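Local coordinates for protein probable acetyltransferase (Thermus thermophilus, PDB 3EXN) that binds acetyl-coenzyme A and, as a member of the GCN5-related N-acetyltransferase family, probably transfers its acetyl group to an acceptor, at residues 12-17 against 110-115; 24-29 against 47-52; 65-70 against 94-99. All coordinates share one frame; numbering follows the deposited sequence. Where two conformers were deposited one is given.

Interaction 1: 12-17 against 110-115; sequences LDLAPV and LERFAA
Leu14 of strand 13-16 comes level with Phe113 of helix 105-115, their CA atoms 8.0 Å apart, so the backbones stay apart and side chains bridge the gap, partly by resting on the opposite backbone. Leu14 carries it, its CB directed at the helix. The two methyl groups of its fork divide the work: CD2 rests on the backbone of Phe113, 4.1 Å from its N, and lies 4.2 Å from Phe113 CB, while CD1 reaches Arg112 CB, also at 4.2 Å. Leu14 and Phe113 cross at about a right angle, and the leucine meets only the root of the phenylalanine. With CG anti to the backbone N (chi1 170°), the Phe113 ring swings away from Leu14 and runs down to Leu77 and Ala79 in strand 72-81. Arg112 runs toward Leu12 with its chain extended from CG to NE, and its CD passes 3.4 Å from Leu12 O. The guanidinium lies oblique to that oxygen, and since Arg112 was modelled in two conformers the approach is tentative. Leu12 itself is buried, inserting its side chain beside Leu105, Gln108 and Ala109 earlier along the same helix. Together these residues seat helix 105-115 on one face of the sheet at its outermost strand, where the first strand of the GNAT fold meets the helix that follows the acetyl-CoA-binding strand.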
# COMPACT_ATOMS: atom_id res chain seq x y z
N LEU A 12 -4.39 -14.43 1.85
CA LEU A 12 -3.80 -13.28 2.52
C LEU A 12 -4.96 -12.58 3.17
O LEU A 12 -5.92 -12.23 2.46
CB LEU A 12 -3.12 -12.39 1.45
CG LEU A 12 -2.19 -11.28 1.84
CD1 LEU A 12 -0.87 -11.78 2.48
CD2 LEU A 12 -1.99 -10.42 0.60
N ASP A 13 -4.87 -12.33 4.47
CA ASP A 13 -5.88 -11.57 5.21
C ASP A 13 -5.56 -10.07 5.35
O ASP A 13 -4.43 -9.68 5.65
CB ASP A 13 -6.08 -12.15 6.58
CG ASP A 13 -6.55 -13.62 6.52
OD1 ASP A 13 -7.33 -13.96 5.60
OD2 ASP A 13 -6.13 -14.40 7.40
N LEU A 14 -6.59 -9.25 5.17
CA LEU A 14 -6.42 -7.80 5.22
C LEU A 14 -7.04 -7.36 6.55
O LEU A 14 -8.27 -7.32 6.64
CB LEU A 14 -7.14 -7.15 4.02
CG LEU A 14 -6.35 -7.00 2.71
CD1 LEU A 14 -5.86 -8.34 2.13
CD2 LEU A 14 -7.18 -6.29 1.71
N ALA A 15 -6.17 -7.12 7.54
CA ALA A 15 -6.54 -6.71 8.91
C ALA A 15 -6.48 -5.18 9.03
O ALA A 15 -5.43 -4.58 8.93
CB ALA A 15 -5.56 -7.35 9.95
N PRO A 16 -7.61 -4.54 9.29
CA PRO A 16 -7.54 -3.10 9.53
C PRO A 16 -6.54 -2.71 10.61
O PRO A 16 -6.48 -3.37 11.69
CB PRO A 16 -8.96 -2.74 9.96
CG PRO A 16 -9.78 -3.75 9.32
CD PRO A 16 -8.99 -5.03 9.45
N VAL A 17 -5.73 -1.68 10.31
CA VAL A 17 -4.64 -1.24 11.18
C VAL A 17 -5.17 -0.25 12.25
O VAL A 17 -6.08 0.54 11.99
CB VAL A 17 -3.47 -0.63 10.35
CG1 VAL A 17 -3.77 0.81 9.97
CG2 VAL A 17 -2.11 -0.75 11.07
N LEU A 110 -4.11 -6.51 -3.83
CA LEU A 110 -4.78 -5.52 -4.66
C LEU A 110 -6.17 -5.99 -5.09
O LEU A 110 -7.17 -5.19 -5.06
CB LEU A 110 -3.93 -5.25 -5.89
CG LEU A 110 -4.17 -4.00 -6.70
CD1 LEU A 110 -4.17 -2.76 -5.78
CD2 LEU A 110 -3.04 -3.95 -7.76
N GLU A 111 -6.27 -7.26 -5.45
CA GLU A 111 -7.55 -7.78 -5.94
C GLU A 111 -8.53 -7.92 -4.76
O GLU A 111 -9.72 -7.63 -4.91
CB GLU A 111 -7.37 -9.08 -6.77
CG GLU A 111 -6.54 -8.90 -8.13
CD GLU A 111 -6.82 -7.54 -8.91
OE1 GLU A 111 -7.97 -7.05 -8.92
OE2 GLU A 111 -5.88 -6.96 -9.53
N ARG A 112 -8.03 -8.34 -3.60
CA ARG A 112 -8.91 -8.44 -2.43
C ARG A 112 -9.41 -7.05 -2.00
O ARG A 112 -10.60 -6.91 -1.59
CB ARG A 112 -8.25 -9.14 -1.26
CG ARG A 112 -8.13 -10.63 -1.50
CD ARG A 112 -7.86 -11.42 -0.27
NE ARG A 112 -7.47 -12.77 -0.65
CZ ARG A 112 -8.32 -13.73 -1.02
NH1 ARG A 112 -9.64 -13.51 -1.03
NH2 ARG A 112 -7.85 -14.92 -1.37
N PHE A 113 -8.55 -6.04 -2.12
CA PHE A 113 -8.94 -4.66 -1.72
C PHE A 113 -9.94 -4.11 -2.74
O PHE A 113 -11.00 -3.61 -2.37
CB PHE A 113 -7.69 -3.79 -1.58
CG PHE A 113 -8.00 -2.33 -1.41
CD1 PHE A 113 -8.72 -1.89 -0.29
CD2 PHE A 113 -7.64 -1.41 -2.38
CE1 PHE A 113 -9.06 -0.54 -0.13
CE2 PHE A 113 -7.97 -0.02 -2.22
CZ PHE A 113 -8.65 0.40 -1.13
N ALA A 114 -9.67 -4.28 -4.02
CA ALA A 114 -10.56 -3.72 -5.05
C ALA A 114 -11.96 -4.38 -5.02
O ALA A 114 -12.99 -3.75 -5.33
CB ALA A 114 -9.93 -3.86 -6.43
N ALA A 115 -11.99 -5.66 -4.66
CA ALA A 115 -13.24 -6.39 -4.47
C ALA A 115 -14.24 -5.72 -3.48
O ALA A 115 -15.47 -5.84 -3.65
CB ALA A 115 -12.92 -7.84 -4.01

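Interaction 2: 24-29 against 47-52; sequences LLHRVF and EDVVRD
Val49 of helix 46-57 inserts between Leu25, His26 and Phe29 of helix 22-30, joining the two helices that lie between the first and second strands of this GNAT fold, together with the short helix 33-38. The axes of the two short segments stay 9.8 Å apart and their N-to-C directions make an angle of 121°, a steep crossing in which one side chain does most of the bridging. The backbones come closest at His26 and Val49, whose CA atoms are 6.5 Å apart.

The aliphatic part of the contact is a meeting of methyl groups. Val49 CG1, anti to its own backbone nitrogen (chi1 171°), points to Leu25 CD2 at 4.1 Å. Leu25 turns its other methyl, CD1, over one face of the Phe29 ring, 3.7 Å above the plane and offset toward the rim; the ring is thereby steadied from within its own helix. Toward the sheet, Leu25 also touches Leu66 and Tyr76, and Pro44 touches both Phe29 and Val49.

The aromatic part falls to the second valine methyl, CG2, which is met by two rings edge-on. His26 presents CD2 at 4.2 Å, with the methyl near the imidazole plane, and its ring also meets that of His30. Phe29 approaches in the same manner, Val49 CG2 lying near the plane of the phenyl ring, 4.0 Å from CD2 and 4.1 Å from CE2.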
# COMPACT_ATOMS: atom_id res chain seq x y z
N LEU A 24 4.19 -3.92 15.09
CA LEU A 24 4.13 -4.89 13.98
C LEU A 24 4.38 -4.18 12.65
O LEU A 24 5.08 -4.70 11.77
CB LEU A 24 2.76 -5.58 13.93
CG LEU A 24 2.31 -6.42 15.11
CD1 LEU A 24 0.99 -7.11 14.75
CD2 LEU A 24 3.35 -7.48 15.47
N LEU A 25 3.78 -3.01 12.47
CA LEU A 25 4.00 -2.29 11.21
C LEU A 25 5.44 -1.80 11.12
O LEU A 25 6.09 -1.85 10.05
CB LEU A 25 3.02 -1.13 11.08
CG LEU A 25 3.17 -0.32 9.78
CD1 LEU A 25 3.04 -1.25 8.54
CD2 LEU A 25 2.12 0.79 9.71
N HIS A 26 5.97 -1.38 12.27
CA HIS A 26 7.40 -1.00 12.34
C HIS A 26 8.30 -2.12 11.89
O HIS A 26 9.25 -1.88 11.13
CB HIS A 26 7.74 -0.50 13.73
CG HIS A 26 9.15 -0.03 13.91
ND1 HIS A 26 10.08 -0.75 14.62
CD2 HIS A 26 9.76 1.12 13.53
CE1 HIS A 26 11.22 -0.07 14.67
NE2 HIS A 26 11.04 1.08 14.05
N ARG A 27 8.04 -3.34 12.36
CA ARG A 27 8.84 -4.50 11.96
C ARG A 27 8.69 -4.77 10.46
O ARG A 27 9.67 -5.06 9.82
CB ARG A 27 8.43 -5.74 12.78
CG ARG A 27 9.12 -7.01 12.34
CD ARG A 27 8.89 -8.20 13.30
NE ARG A 27 9.65 -9.38 12.87
CZ ARG A 27 9.14 -10.49 12.31
NH1 ARG A 27 7.81 -10.64 12.14
NH2 ARG A 27 9.97 -11.49 11.96
N VAL A 28 7.48 -4.66 9.89
CA VAL A 28 7.31 -4.87 8.44
C VAL A 28 8.19 -3.90 7.66
O VAL A 28 8.86 -4.29 6.69
CB VAL A 28 5.82 -4.71 8.00
CG1 VAL A 28 5.66 -4.61 6.45
CG2 VAL A 28 4.97 -5.88 8.53
N PHE A 29 8.16 -2.62 8.05
CA PHE A 29 9.00 -1.61 7.39
C PHE A 29 10.49 -1.92 7.56
O PHE A 29 11.31 -1.81 6.61
CB PHE A 29 8.70 -0.21 7.93
CG PHE A 29 7.35 0.35 7.57
CD1 PHE A 29 6.74 0.06 6.38
CD2 PHE A 29 6.75 1.25 8.43
CE1 PHE A 29 5.53 0.66 6.04
CE2 PHE A 29 5.52 1.84 8.11
CZ PHE A 29 4.91 1.52 6.93
N GLU A 47 8.35 5.96 16.80
CA GLU A 47 7.61 7.19 17.10
C GLU A 47 6.93 7.76 15.87
O GLU A 47 5.76 8.14 15.95
CB GLU A 47 8.53 8.23 17.73
CG GLU A 47 9.28 7.71 18.96
CD GLU A 47 10.70 7.13 18.68
OE1 GLU A 47 10.80 5.97 18.20
OE2 GLU A 47 11.73 7.83 19.00
N ASP A 48 7.66 7.77 14.74
CA ASP A 48 7.09 8.14 13.42
C ASP A 48 5.85 7.26 13.07
O ASP A 48 4.82 7.76 12.59
CB ASP A 48 8.11 7.90 12.25
CG ASP A 48 9.34 8.86 12.22
OD1 ASP A 48 9.34 9.98 12.78
OD2 ASP A 48 10.34 8.48 11.52
N VAL A 49 5.98 5.94 13.24
CA VAL A 49 4.87 4.99 12.83
C VAL A 49 3.61 5.25 13.70
O VAL A 49 2.45 5.36 13.21
CB VAL A 49 5.33 3.55 12.95
CG1 VAL A 49 4.12 2.61 12.73
CG2 VAL A 49 6.47 3.25 11.89
N VAL A 50 3.85 5.45 15.00
CA VAL A 50 2.74 5.79 15.90
C VAL A 50 2.04 7.06 15.43
O VAL A 50 0.82 7.06 15.29
CB VAL A 50 3.23 5.93 17.35
CG1 VAL A 50 2.12 6.58 18.26
CG2 VAL A 50 3.70 4.54 17.86
N ARG A 51 2.81 8.12 15.18
CA ARG A 51 2.23 9.38 14.74
C ARG A 51 1.39 9.18 13.45
O ARG A 51 0.27 9.68 13.33
CB ARG A 51 3.34 10.39 14.56
CG ARG A 51 2.94 11.74 14.10
CD ARG A 51 4.15 12.65 14.11
NE ARG A 51 4.81 12.66 15.42
CZ ARG A 51 6.05 12.23 15.70
NH1 ARG A 51 6.86 11.74 14.76
NH2 ARG A 51 6.49 12.32 16.96
N ASP A 52 1.93 8.45 12.49
CA ASP A 52 1.25 8.21 11.24
C ASP A 52 -0.05 7.41 11.42
O ASP A 52 -1.03 7.69 10.78
CB ASP A 52 2.23 7.54 10.26
CG ASP A 52 3.27 8.53 9.70
OD1 ASP A 52 3.10 9.78 9.84
OD2 ASP A 52 4.27 8.08 9.12

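Interaction 3: 65-70 against 94-99; sequences FLLFLG and LLIRED. With ACO (acetyl coenzyme *a), chain C.
Leu94 O accepts a hydrogen bond from N4P, the cysteamine amide nitrogen of acetyl-CoA, over 2.7 Å and with a bent N-H...O angle of 138°. The same residue gives as well as takes: Leu94 N donates to the acetyl oxygen O of the cofactor at 2.8 Å, a bond that may help to polarise the thioester carbonyl. Two residues on, Ile96 N binds the pantoyl carbonyl oxygen O9P, also at 2.8 Å, in a nearly straight bond of 172°. The alternation places pantetheine alongside strand 94-96 much as another strand would lie. Leu95 contributes from its side chain, CD1 packing against O9P and C6P.

On the flank turned from the cofactor, Leu67 of strand 65-69 reaches across the intervening strand 72-81, to which both strands are bonded. The two segments run in similar directions, 29° apart, with Leu67 and Ile96 CA atoms separated by 8.2 Å. The side chain of Leu67 is drawn out straight to CD1, which rests against two methyls at once: Leu94 CD1 at 4.1 Å and Ile96 CD1 at 4.0 Å. Each is crossed at about a right angle, and Ala109 of helix 105-115 closes over Leu67 and Leu94.

Beyond the strand, Arg97 grips Asp99 side-on, NE to OD1 and NH2 to OD2, and Arg97 NH1 also forms a salt bridge with Glu72. Gln101 NE2 binds Ile96 O, opening the Gln-x-x-Gly-x-Gly sequence whose glycine nitrogens, among them those of Gly104 and Gly106, also bond the cofactor. Strand-like pairing of pantetheine, followed by this glycine-rich loop, is the acetyl-CoA site of the GNAT family.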
# COMPACT_ATOMS: atom_id res chain seq x y z
N PHE A 65 -4.41 -1.36 6.02
CA PHE A 65 -4.42 -2.76 6.48
C PHE A 65 -3.02 -3.29 6.68
O PHE A 65 -2.14 -3.09 5.82
CB PHE A 65 -5.08 -3.65 5.42
CG PHE A 65 -6.41 -3.18 4.99
CD1 PHE A 65 -7.58 -3.65 5.63
CD2 PHE A 65 -6.51 -2.26 3.95
CE1 PHE A 65 -8.84 -3.20 5.21
CE2 PHE A 65 -7.77 -1.81 3.53
CZ PHE A 65 -8.93 -2.26 4.19
N LEU A 66 -2.81 -4.01 7.78
CA LEU A 66 -1.73 -4.98 7.81
C LEU A 66 -2.12 -6.25 7.01
O LEU A 66 -3.27 -6.70 7.07
CB LEU A 66 -1.39 -5.36 9.25
CG LEU A 66 -0.29 -4.57 9.92
CD1 LEU A 66 -0.27 -5.04 11.37
CD2 LEU A 66 1.12 -4.75 9.29
N LEU A 67 -1.17 -6.79 6.26
CA LEU A 67 -1.37 -7.99 5.41
C LEU A 67 -0.79 -9.19 6.11
O LEU A 67 0.38 -9.18 6.50
CB LEU A 67 -0.78 -7.77 4.01
CG LEU A 67 -1.20 -6.49 3.28
CD1 LEU A 67 -0.52 -6.40 1.90
CD2 LEU A 67 -2.70 -6.39 3.12
N PHE A 68 -1.65 -10.18 6.36
CA PHE A 68 -1.27 -11.32 7.20
C PHE A 68 -1.31 -12.61 6.42
O PHE A 68 -2.24 -12.87 5.68
CB PHE A 68 -2.18 -11.46 8.44
CG PHE A 68 -1.79 -10.55 9.60
CD1 PHE A 68 -0.79 -10.90 10.51
CD2 PHE A 68 -2.47 -9.35 9.80
CE1 PHE A 68 -0.44 -10.07 11.59
CE2 PHE A 68 -2.16 -8.50 10.92
CZ PHE A 68 -1.14 -8.84 11.79
N LEU A 69 -0.31 -13.43 6.65
CA LEU A 69 -0.42 -14.88 6.30
C LEU A 69 -0.46 -15.61 7.64
O LEU A 69 0.57 -15.78 8.31
CB LEU A 69 0.74 -15.35 5.44
CG LEU A 69 0.73 -14.94 3.95
CD1 LEU A 69 2.01 -15.39 3.28
CD2 LEU A 69 -0.50 -15.44 3.19
N GLY A 70 -1.66 -16.05 8.03
CA GLY A 70 -1.87 -16.59 9.38
C GLY A 70 -1.56 -15.50 10.39
O GLY A 70 -2.16 -14.44 10.32
N LEU A 94 1.47 0.24 -1.33
CA LEU A 94 1.36 -1.22 -1.25
C LEU A 94 2.79 -1.78 -1.07
O LEU A 94 3.66 -1.58 -1.89
CB LEU A 94 0.72 -1.78 -2.52
CG LEU A 94 0.63 -3.31 -2.64
CD1 LEU A 94 -0.07 -4.07 -1.45
CD2 LEU A 94 -0.04 -3.70 -3.98
N LEU A 95 3.02 -2.42 0.05
CA LEU A 95 4.32 -2.94 0.37
C LEU A 95 4.20 -4.44 0.77
O LEU A 95 3.43 -4.78 1.65
CB LEU A 95 4.94 -2.10 1.50
CG LEU A 95 6.29 -2.59 2.07
CD1 LEU A 95 7.30 -2.78 0.94
CD2 LEU A 95 6.84 -1.57 3.08
N ILE A 96 4.97 -5.30 0.12
CA ILE A 96 5.13 -6.70 0.57
C ILE A 96 6.52 -6.80 1.17
O ILE A 96 7.53 -6.35 0.58
CB ILE A 96 4.96 -7.71 -0.61
CG1 ILE A 96 3.60 -7.55 -1.31
CG2 ILE A 96 5.22 -9.16 -0.14
CD1 ILE A 96 2.40 -7.81 -0.37
N ARG A 97 6.59 -7.37 2.37
CA ARG A 97 7.83 -7.55 3.10
C ARG A 97 8.83 -8.27 2.19
O ARG A 97 8.47 -9.22 1.47
CB ARG A 97 7.56 -8.40 4.36
CG ARG A 97 8.31 -8.01 5.58
CD ARG A 97 7.86 -8.86 6.75
NE ARG A 97 8.43 -10.22 6.72
CZ ARG A 97 8.14 -11.18 7.59
NH1 ARG A 97 7.27 -10.97 8.58
NH2 ARG A 97 8.76 -12.36 7.51
N GLU A 98 10.08 -7.86 2.27
CA GLU A 98 11.03 -8.12 1.22
C GLU A 98 11.28 -9.63 1.05
O GLU A 98 11.39 -10.11 -0.09
CB GLU A 98 12.32 -7.36 1.54
CG GLU A 98 13.15 -7.03 0.36
CD GLU A 98 14.25 -6.03 0.70
OE1 GLU A 98 13.96 -4.90 1.16
OE2 GLU A 98 15.40 -6.39 0.47
N ASP A 99 11.29 -10.38 2.15
CA ASP A 99 11.41 -11.84 2.06
C ASP A 99 10.20 -12.60 1.50
O ASP A 99 10.31 -13.81 1.27
CB ASP A 99 11.83 -12.48 3.40
CG ASP A 99 10.85 -12.23 4.53
OD1 ASP A 99 9.83 -11.53 4.36
OD2 ASP A 99 11.15 -12.70 5.65
O5B ACO C . 3.59 -9.81 -9.03
P1A ACO C . 3.55 -10.20 -7.43
O1A ACO C . 4.47 -11.40 -7.21
O2A ACO C . 2.11 -10.10 -6.96
O3A ACO C . 4.31 -8.88 -6.84
P2A ACO C . 4.73 -8.69 -5.32
O4A ACO C . 6.26 -8.71 -5.32
O5A ACO C . 4.07 -9.70 -4.41
O6A ACO C . 4.15 -7.17 -5.11
CBP ACO C . 5.13 -4.90 -5.01
CCP ACO C . 4.56 -6.03 -5.89
CDP ACO C . 3.97 -4.43 -4.15
CEP ACO C . 5.61 -3.72 -5.85
CAP ACO C . 6.28 -5.44 -4.13
OAP ACO C . 7.39 -5.89 -4.95
C9P ACO C . 6.86 -4.40 -3.18
O9P ACO C . 6.44 -4.28 -2.04
N8P ACO C . 7.86 -3.66 -3.64
C7P ACO C . 8.59 -2.68 -2.82
C6P ACO C . 7.72 -1.53 -2.31
C5P ACO C . 7.06 -0.79 -3.46
O5P ACO C . 7.69 -0.49 -4.50
N4P ACO C . 5.77 -0.50 -3.28
C3P ACO C . 5.01 0.23 -4.28
C2P ACO C . 5.06 1.72 -4.04
S1P ACO C . 4.08 2.64 -5.23
C ACO C . 2.57 2.36 -4.51
O ACO C . 2.52 1.68 -3.51
CH3 ACO C . 1.31 2.94 -5.10

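Overall arrangement
The three contacts are built on one mixed sheet: interaction 3 joins two of its strands, interaction 1 sets a helix on one face and interaction 2 joins helices on the other side. Interactions 1 and 3 have centres about 10 Å apart and are stitched together by the pairing of neighbouring strands 13-16 and 62-69, as in the bond from Phe68 N to Asp13 O. The centre of interaction 2 is about 14 Å from that of interaction 3, where Phe29 packs on Leu95, and about 19 Å from that of interaction 1, without touching it. Along the chain, interactions 2 and 3 follow in series, both within the span that interaction 1 closes. The acetyl-CoA-binding strand 89-96 is thus held between helices 22-30 and 105-115.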